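Local coordinates for fiber (Murine adenovirus 2, PDB 5NBH), which probably attaches the virion to host cells, its distal domain, the region described here, binding N-acetylglucosamine, at residues 49-54 / 60-65; 106-111 / 117-122. One frame throughout, in Å; residues are numbered along the deposited sequence.

Contact 1: residues 49-54 / 60-65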
ATOM      1  N   ALA A  49     -26.610  15.213  13.641  1.00 21.68           N
ATOM      2  CA  ALA A  49     -25.958  14.280  12.722  1.00 21.99           C
ATOM      3  C   ALA A  49     -24.460  14.223  13.024  1.00 20.35           C
ATOM      4  O   ALA A  49     -23.833  15.255  13.296  1.00 19.58           O
ATOM      5  CB  ALA A  49     -26.187  14.706  11.275  1.00 23.15           C
ATOM      6  N   PRO A  50     -23.874  13.021  12.964  1.00 18.75           N
ATOM      7  CA  PRO A  50     -24.391  11.744  12.504  1.00 18.91           C
ATOM      8  C   PRO A  50     -25.212  10.950  13.499  1.00 17.87           C
ATOM      9  O   PRO A  50     -25.587   9.820  13.205  1.00 18.08           O
ATOM     10  CB  PRO A  50     -23.107  10.966  12.166  1.00 19.41           C
ATOM     11  CG  PRO A  50     -22.157  11.466  13.175  1.00 19.13           C
ATOM     12  CD  PRO A  50     -22.434  12.934  13.259  1.00 20.10           C
ATOM     13  N   LEU A  51     -25.508  11.516  14.661  1.00 19.45           N
ATOM     14  CA  LEU A  51     -26.460  10.860  15.557  1.00 20.16           C
ATOM     15  C   LEU A  51     -27.889  11.236  15.119  1.00 21.70           C
ATOM     16  O   LEU A  51     -28.139  12.383  14.722  1.00 21.98           O
ATOM     17  CB  LEU A  51     -26.233  11.294  16.998  1.00 19.87           C
ATOM     18  CG  LEU A  51     -24.822  11.055  17.568  1.00 19.58           C
ATOM     19  CD1 LEU A  51     -24.748  11.699  18.942  1.00 19.81           C
ATOM     20  CD2 LEU A  51     -24.511   9.559  17.621  1.00 19.07           C
ATOM     21  N   SER A  52     -28.787  10.276  15.223  1.00 23.74           N
ATOM     22  CA  SER A  52     -30.205  10.511  14.941  1.00 27.32           C
ATOM     23  C   SER A  52     -31.119   9.883  15.997  1.00 28.41           C
ATOM     24  O   SER A  52     -30.745   8.933  16.700  1.00 26.57           O
ATOM     25  CB  SER A  52     -30.553   9.969  13.563  1.00 27.44           C
ATOM     26  OG  SER A  52     -30.253   8.593  13.498  1.00 28.72           O
ATOM     27  N   TYR A  53     -32.331  10.422  16.084  1.00 30.71           N
ATOM     28  CA  TYR A  53     -33.338   9.931  17.032  1.00 34.04           C
ATOM     29  C   TYR A  53     -34.657   9.619  16.312  1.00 33.99           C
ATOM     30  O   TYR A  53     -35.218  10.486  15.676  1.00 35.03           O
ATOM     31  CB  TYR A  53     -33.568  10.966  18.129  1.00 37.00           C
ATOM     32  CG  TYR A  53     -34.548  10.501  19.190  1.00 39.75           C
ATOM     33  CD1 TYR A  53     -34.219   9.469  20.058  1.00 40.97           C
ATOM     34  CD2 TYR A  53     -35.814  11.084  19.307  1.00 42.43           C
ATOM     35  CE1 TYR A  53     -35.112   9.029  21.028  1.00 45.84           C
ATOM     36  CE2 TYR A  53     -36.718  10.653  20.270  1.00 44.48           C
ATOM     37  CZ  TYR A  53     -36.361   9.628  21.129  1.00 45.62           C
ATOM     38  OH  TYR A  53     -37.246   9.198  22.080  1.00 50.48           O
ATOM     39  N   ASN A  54     -35.117   8.377  16.431  1.00 35.63           N
ATOM     40  CA  ASN A  54     -36.390   7.908  15.882  1.00 37.38           C
ATOM     41  C   ASN A  54     -37.509   8.039  16.934  1.00 39.17           C
ATOM     42  O   ASN A  54     -37.452   7.403  17.984  1.00 35.00           O
ATOM     43  CB  ASN A  54     -36.222   6.446  15.463  1.00 39.13           C
ATOM     44  CG  ASN A  54     -37.471   5.853  14.820  1.00 42.20           C
ATOM     45  OD1 ASN A  54     -38.507   6.502  14.713  1.00 40.85           O
ATOM     46  ND2 ASN A  54     -37.370   4.600  14.396  1.00 45.01           N
ATOM     47  N   ILE A  60     -32.081   6.166  19.862  1.00 24.43           N
ATOM     48  CA  ILE A  60     -30.969   6.938  19.346  1.00 24.13           C
ATOM     49  C   ILE A  60     -30.047   5.977  18.603  1.00 20.73           C
ATOM     50  O   ILE A  60     -29.794   4.849  19.069  1.00 18.56           O
ATOM     51  CB  ILE A  60     -30.222   7.771  20.440  1.00 26.22           C
ATOM     52  CG1 ILE A  60     -29.030   8.516  19.828  1.00 25.96           C
ATOM     53  CG2 ILE A  60     -29.779   6.917  21.611  1.00 27.19           C
ATOM     54  CD1 ILE A  60     -28.563   9.723  20.620  1.00 28.20           C
ATOM     55  N   SER A  61     -29.627   6.406  17.400  1.00 21.89           N
ATOM     56  CA  SER A  61     -28.708   5.668  16.534  1.00 21.50           C
ATOM     57  C   SER A  61     -27.533   6.526  16.067  1.00 20.39           C
ATOM     58  O   SER A  61     -27.587   7.764  16.109  1.00 18.98           O
ATOM     59  CB  SER A  61     -29.468   5.214  15.275  1.00 24.34           C
ATOM     60  OG  SER A  61     -30.255   4.072  15.551  1.00 26.78           O
ATOM     61  N   LEU A  62     -26.472   5.848  15.606  1.00 18.91           N
ATOM     62  CA  LEU A  62     -25.388   6.495  14.815  1.00 18.66           C
ATOM     63  C   LEU A  62     -25.557   6.121  13.333  1.00 18.72           C
ATOM     64  O   LEU A  62     -25.606   4.940  12.996  1.00 21.19           O
ATOM     65  CB  LEU A  62     -23.998   6.007  15.272  1.00 18.05           C
ATOM     66  CG  LEU A  62     -22.806   6.501  14.412  1.00 18.12           C
ATOM     67  CD1 LEU A  62     -22.585   7.993  14.598  1.00 18.15           C
ATOM     68  CD2 LEU A  62     -21.534   5.746  14.757  1.00 18.96           C
ATOM     69  N   ASP A  63     -25.694   7.114  12.476  1.00 20.03           N
ATOM     70  CA  ASP A  63     -25.755   6.874  11.036  1.00 19.91           C
ATOM     71  C   ASP A  63     -24.342   6.858  10.462  1.00 18.69           C
ATOM     72  O   ASP A  63     -23.584   7.790  10.688  1.00 16.87           O
ATOM     73  CB  ASP A  63     -26.601   7.950  10.371  1.00 22.27           C
ATOM     74  CG  ASP A  63     -28.062   7.894  10.832  1.00 25.22           C
ATOM     75  OD1 ASP A  63     -28.592   6.766  10.904  1.00 30.37           O
ATOM     76  OD2 ASP A  63     -28.633   8.956  11.160  1.00 27.85           O
ATOM     77  N   TYR A  64     -24.026   5.806   9.719  1.00 18.67           N
ATOM     78  CA  TYR A  64     -22.687   5.678   9.095  1.00 20.23           C
ATOM     79  C   TYR A  64     -22.793   5.087   7.683  1.00 20.41           C
ATOM     80  O   TYR A  64     -23.798   4.441   7.336  1.00 19.43           O
ATOM     81  CB  TYR A  64     -21.759   4.837   9.985  1.00 20.02           C
ATOM     82  CG  TYR A  64     -22.307   3.492  10.288  1.00 20.98           C
ATOM     83  CD1 TYR A  64     -22.113   2.421   9.418  1.00 20.83           C
ATOM     84  CD2 TYR A  64     -23.091   3.278  11.424  1.00 22.16           C
ATOM     85  CE1 TYR A  64     -22.661   1.176   9.669  1.00 23.03           C
ATOM     86  CE2 TYR A  64     -23.637   2.033  11.685  1.00 23.31           C
ATOM     87  CZ  TYR A  64     -23.433   0.995  10.802  1.00 23.84           C
ATOM     88  OH  TYR A  64     -23.953  -0.232  11.051  1.00 27.43           O
ATOM     89  N   ARG A  65     -21.718   5.264   6.904  1.00 20.66           N
ATOM     90  CA  ARG A  65     -21.641   4.752   5.525  1.00 21.50           C
ATOM     91  C   ARG A  65     -21.138   3.334   5.577  1.00 21.07           C
ATOM     92  O   ARG A  65     -19.991   3.094   5.968  1.00 20.04           O
ATOM     93  CB  ARG A  65     -20.703   5.606   4.676  1.00 24.97           C
ATOM     94  CG  ARG A  65     -21.247   6.985   4.376  1.00 29.60           C
ATOM     95  CD  ARG A  65     -22.095   6.983   3.117  1.00 34.58           C
ATOM     96  NE  ARG A  65     -21.235   6.850   1.937  1.00 35.75           N
ATOM     97  CZ  ARG A  65     -20.665   7.851   1.270  1.00 39.72           C
ATOM     98  NH1 ARG A  65     -20.858   9.128   1.610  1.00 42.25           N
ATOM     99  NH2 ARG A  65     -19.892   7.568   0.228  1.00 44.61           N
TER
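S52 and D63 meet at the open end of a short antiparallel β-hairpin, part of the triple β-spiral that forms the fibre shaft. From D63, CB lies 3.5 Å from P50 O; CG, anti to its own carbonyl carbon (chi1 -64°), turns toward the 49-54 segment and stands 3.5 Å from S52 OG. At the tip, OD2 accepts the hydroxyl of S52, OG to OD2 2.9 Å, from above the carboxylate plane, 35° out of it, while OD1 stays 3.6 Å from S52 OG. This side-chain bond spans diagonally from the S52/S61 pair to D63, whose own N donates to P50 O at 2.8 Å. S52 and S61 form the hydrogen-bonded pair of the hairpin, exchanging two nearly straight N-H...O bonds.

Away from the serines, the other face is apolar. CD1 of L62 touches CG of the P50 ring at 3.8 Å and, from another direction, CD2 of L51 at 3.9 Å. L51 also packs on L51 of the third subunit and I60 continues the sheet into that subunit in parallel, so the hairpin is stitched into the trimer. Farther along, Y53 reaches the start of 60-65 with its ring carbon CD1, 3.9 Å from I60 N.

Contact 2: residues 106-111 / 117-122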
ATOM      1  N   ALA A 106      16.824  -8.423   9.368  1.00 13.77           N
ATOM      2  CA  ALA A 106      15.739  -8.061   8.488  1.00 13.12           C
ATOM      3  C   ALA A 106      14.701  -7.194   9.215  1.00 12.86           C
ATOM      4  O   ALA A 106      14.314  -7.501  10.332  1.00 13.22           O
ATOM      5  CB  ALA A 106      15.105  -9.321   7.920  1.00 13.31           C
ATOM      6  N   HIS A 107      14.300  -6.110   8.562  1.00 13.03           N
ATOM      7  CA  HIS A 107      13.125  -5.329   8.968  1.00 13.90           C
ATOM      8  C   HIS A 107      11.992  -5.791   8.086  1.00 11.79           C
ATOM      9  O   HIS A 107      12.156  -5.885   6.874  1.00 11.16           O
ATOM     10  CB  HIS A 107      13.347  -3.844   8.778  1.00 15.45           C
ATOM     11  CG  HIS A 107      14.465  -3.273   9.607  1.00 19.19           C
ATOM     12  ND1 HIS A 107      14.285  -2.805  10.888  1.00 20.73           N
ATOM     13  CD2 HIS A 107      15.764  -3.046   9.303  1.00 21.86           C
ATOM     14  CE1 HIS A 107      15.431  -2.348  11.354  1.00 22.07           C
ATOM     15  NE2 HIS A 107      16.349  -2.492  10.416  1.00 23.24           N
ATOM     16  N   ILE A 108      10.862  -6.119   8.686  1.00 11.24           N
ATOM     17  CA  ILE A 108       9.731  -6.689   7.963  1.00 11.27           C
ATOM     18  C   ILE A 108       8.443  -5.952   8.288  1.00 11.49           C
ATOM     19  O   ILE A 108       8.157  -5.712   9.480  1.00 10.95           O
ATOM     20  CB  ILE A 108       9.535  -8.156   8.368  1.00 11.24           C
ATOM     21  CG1 ILE A 108      10.804  -8.967   8.052  1.00 12.10           C
ATOM     22  CG2 ILE A 108       8.392  -8.789   7.614  1.00 11.68           C
ATOM     23  CD1 ILE A 108      10.877 -10.246   8.843  1.00 12.75           C
ATOM     24  N   GLN A 109       7.667  -5.617   7.257  1.00 11.89           N
ATOM     25  CA  GLN A 109       6.302  -5.110   7.459  1.00 11.77           C
ATOM     26  C   GLN A 109       5.299  -5.918   6.645  1.00 11.87           C
ATOM     27  O   GLN A 109       5.532  -6.236   5.472  1.00 13.06           O
ATOM     28  CB  GLN A 109       6.193  -3.650   7.086  1.00 13.23           C
ATOM     29  CG  GLN A 109       7.172  -2.750   7.793  1.00 14.47           C
ATOM     30  CD  GLN A 109       8.492  -2.668   7.091  1.00 15.76           C
ATOM     31  OE1 GLN A 109       8.552  -2.573   5.862  1.00 18.21           O
ATOM     32  NE2 GLN A 109       9.555  -2.700   7.860  1.00 14.90           N
ATOM     33  N   MET A 110       4.177  -6.270   7.258  1.00 11.66           N
ATOM     34  CA  MET A 110       3.130  -6.994   6.600  1.00 11.38           C
ATOM     35  C   MET A 110       1.867  -6.149   6.757  1.00 12.05           C
ATOM     36  O   MET A 110       1.343  -6.068   7.843  1.00 11.33           O
ATOM     37  CB  MET A 110       2.995  -8.364   7.226  1.00 12.40           C
ATOM     38  CG  MET A 110       4.339  -9.065   7.299  1.00 13.13           C
ATOM     39  SD  MET A 110       4.270 -10.709   7.997  1.00 14.33           S
ATOM     40  CE  MET A 110       3.377 -11.566   6.750  1.00 14.59           C
ATOM     41  N   VAL A 111       1.451  -5.522   5.672  1.00 12.06           N
ATOM     42  CA  VAL A 111       0.363  -4.520   5.675  1.00 12.43           C
ATOM     43  C   VAL A 111      -0.897  -5.091   5.100  1.00 12.35           C
ATOM     44  O   VAL A 111      -0.954  -5.452   3.914  1.00 11.98           O
ATOM     45  CB  VAL A 111       0.750  -3.220   4.922  1.00 13.40           C
ATOM     46  CG1 VAL A 111      -0.347  -2.162   5.104  1.00 14.54           C
ATOM     47  CG2 VAL A 111       2.085  -2.678   5.404  1.00 14.49           C
ATOM     48  N   VAL A 117      -2.520  -8.531   1.514  1.00 11.82           N
ATOM     49  CA  VAL A 117      -1.359  -8.291   2.350  1.00 11.39           C
ATOM     50  C   VAL A 117      -0.191  -7.831   1.475  1.00 11.17           C
ATOM     51  O   VAL A 117       0.181  -8.524   0.523  1.00 11.32           O
ATOM     52  CB  VAL A 117      -0.963  -9.550   3.171  1.00 11.46           C
ATOM     53  CG1 VAL A 117       0.228  -9.236   4.042  1.00 11.60           C
ATOM     54  CG2 VAL A 117      -2.177 -10.046   3.992  1.00 12.25           C
ATOM     55  N   LEU A 118       0.372  -6.670   1.794  1.00 10.63           N
ATOM     56  CA  LEU A 118       1.603  -6.172   1.173  1.00 10.62           C
ATOM     57  C   LEU A 118       2.758  -6.536   2.081  1.00 10.69           C
ATOM     58  O   LEU A 118       2.841  -6.055   3.209  1.00 11.06           O
ATOM     59  CB  LEU A 118       1.521  -4.638   0.964  1.00 10.80           C
ATOM     60  CG  LEU A 118       2.753  -3.904   0.436  1.00 11.03           C
ATOM     61  CD1 LEU A 118       3.225  -4.455  -0.874  1.00 11.98           C
ATOM     62  CD2 LEU A 118       2.457  -2.408   0.313  1.00 11.68           C
ATOM     63  N   PHE A 119       3.646  -7.414   1.613  1.00  9.98           N
ATOM     64  CA  PHE A 119       4.793  -7.866   2.385  1.00 10.59           C
ATOM     65  C   PHE A 119       6.013  -7.084   1.930  1.00 10.95           C
ATOM     66  O   PHE A 119       6.245  -6.992   0.739  1.00 11.15           O
ATOM     67  CB  PHE A 119       4.997  -9.377   2.139  1.00 11.01           C
ATOM     68  CG  PHE A 119       6.206  -9.959   2.812  1.00 11.10           C
ATOM     69  CD1 PHE A 119       7.467  -9.904   2.209  1.00 12.19           C
ATOM     70  CD2 PHE A 119       6.102 -10.499   4.077  1.00 12.08           C
ATOM     71  CE1 PHE A 119       8.593 -10.395   2.847  1.00 11.64           C
ATOM     72  CE2 PHE A 119       7.223 -11.010   4.707  1.00 11.19           C
ATOM     73  CZ  PHE A 119       8.460 -10.957   4.093  1.00 11.20           C
ATOM     74  N   ASN A 120       6.736  -6.493   2.865  1.00 10.54           N
ATOM     75  CA  ASN A 120       7.963  -5.771   2.583  1.00 11.42           C
ATOM     76  C   ASN A 120       9.041  -6.250   3.506  1.00 11.57           C
ATOM     77  O   ASN A 120       8.818  -6.389   4.690  1.00 12.63           O
ATOM     78  CB  ASN A 120       7.790  -4.275   2.816  1.00 12.29           C
ATOM     79  CG  ASN A 120       9.002  -3.488   2.382  1.00 13.25           C
ATOM     80  OD1 ASN A 120       9.292  -3.389   1.185  1.00 14.02           O
ATOM     81  ND2 ASN A 120       9.714  -2.894   3.357  1.00 14.44           N
ATOM     82  N   ILE A 121      10.224  -6.490   2.962  1.00 11.34           N
ATOM     83  CA  ILE A 121      11.369  -6.875   3.752  1.00 11.62           C
ATOM     84  C   ILE A 121      12.610  -6.109   3.302  1.00 11.71           C
ATOM     85  O   ILE A 121      12.809  -5.861   2.123  1.00 11.00           O
ATOM     86  CB  ILE A 121      11.614  -8.411   3.712  1.00 11.76           C
ATOM     87  CG1 ILE A 121      12.647  -8.818   4.756  1.00 12.00           C
ATOM     88  CG2 ILE A 121      11.978  -8.885   2.312  1.00 12.12           C
ATOM     89  CD1 ILE A 121      12.671 -10.330   4.995  1.00 12.42           C
ATOM     90  N   ASP A 122      13.423  -5.751   4.275  1.00 12.98           N
ATOM     91  CA  ASP A 122      14.699  -5.080   4.045  1.00 14.62           C
ATOM     92  C   ASP A 122      15.739  -5.978   4.669  1.00 13.48           C
ATOM     93  O   ASP A 122      15.751  -6.120   5.880  1.00 13.59           O
ATOM     94  CB  ASP A 122      14.658  -3.741   4.754  1.00 17.83           C
ATOM     95  CG  ASP A 122      15.675  -2.809   4.234  1.00 22.96           C
ATOM     96  OD1 ASP A 122      15.296  -1.925   3.454  1.00 31.54           O
ATOM     97  OD2 ASP A 122      16.853  -3.006   4.548  1.00 29.58           O
TER
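Q109 and N120 face each other in the middle of an antiparallel β-hairpin in the fibre head, a β-sandwich of ABCJ-GHID topology. Backbone bonds come first: three hydrogen-bonded pairs, H107 with D122, Q109 with N120 and V111 with L118, each exchange two N-H...O bonds. Between them, the non-hydrogen-bonded pairs I108-I121 and M110-F119 contribute CA-H...O contacts, such as I108 CA to N120 O at 3.4 Å.

The polar side-chain bond runs from N120 ND2 to Q109 OE1, 2.8 Å long. The bend of Q109 at chi2 (86°) lays its amide alongside its own strand with OE1 directed at N120. The donor lies in the carbonyl plane of the Q109 amide, whereas OE1 sits slightly out of the plane of the N120 amide; the two amide planes stand 34° apart. The bond pairs OE1 with one N-H of ND2 between two buried residues and should restrain both amides from flipping.

Apolar contacts include V111 and L118 on this same face, CB to CB 4.3 Å, and fill the opposite one. There I108 and I121 run side by side, CG1 to CG1 at 3.8 Å, and CD1 of I121 reaches CB of A106 at 3.9 Å. The I108 side chain runs aslant to that of F119, its CG2 3.8 Å from CE2. M110 lies alongside the same ring: CG is 3.9 Å from CD2, its methyl CE sits at the ring edge, in plane, and SD makes a Met-aromatic contact 5.5 Å from the centroid.

Within the sheet, 103-113 is flanked by 83-96 and 116-125 by 223-231, where F228 meets the F119 ring. The apolar face looks onto I211 and L213 of strand 208-217 in the other sheet, whereas Q109, V111, N120 and D122 pack against the third subunit.

How the contacts relate
Both contacts are antiparallel hairpins, but they share no strand: contact 1 belongs to the shaft and contact 2 to the head, with centres 39 Å apart and nearest atoms about 20 Å apart. Contact 1 is partly buried, lies far from the centre of the chain, is bordered by both other subunits and extends its sheet into the third. Contact 2 lies deep in the head, with longer strands and hydrophobic cover from its own chain, and meets the third subunit through side-chain packing. Each has one polar side-chain bond: a hydroxyl-carboxylate pair at the partly exposed site, and at the buried one an amide-amide pair that shares its face with an apolar valine-leucine pair.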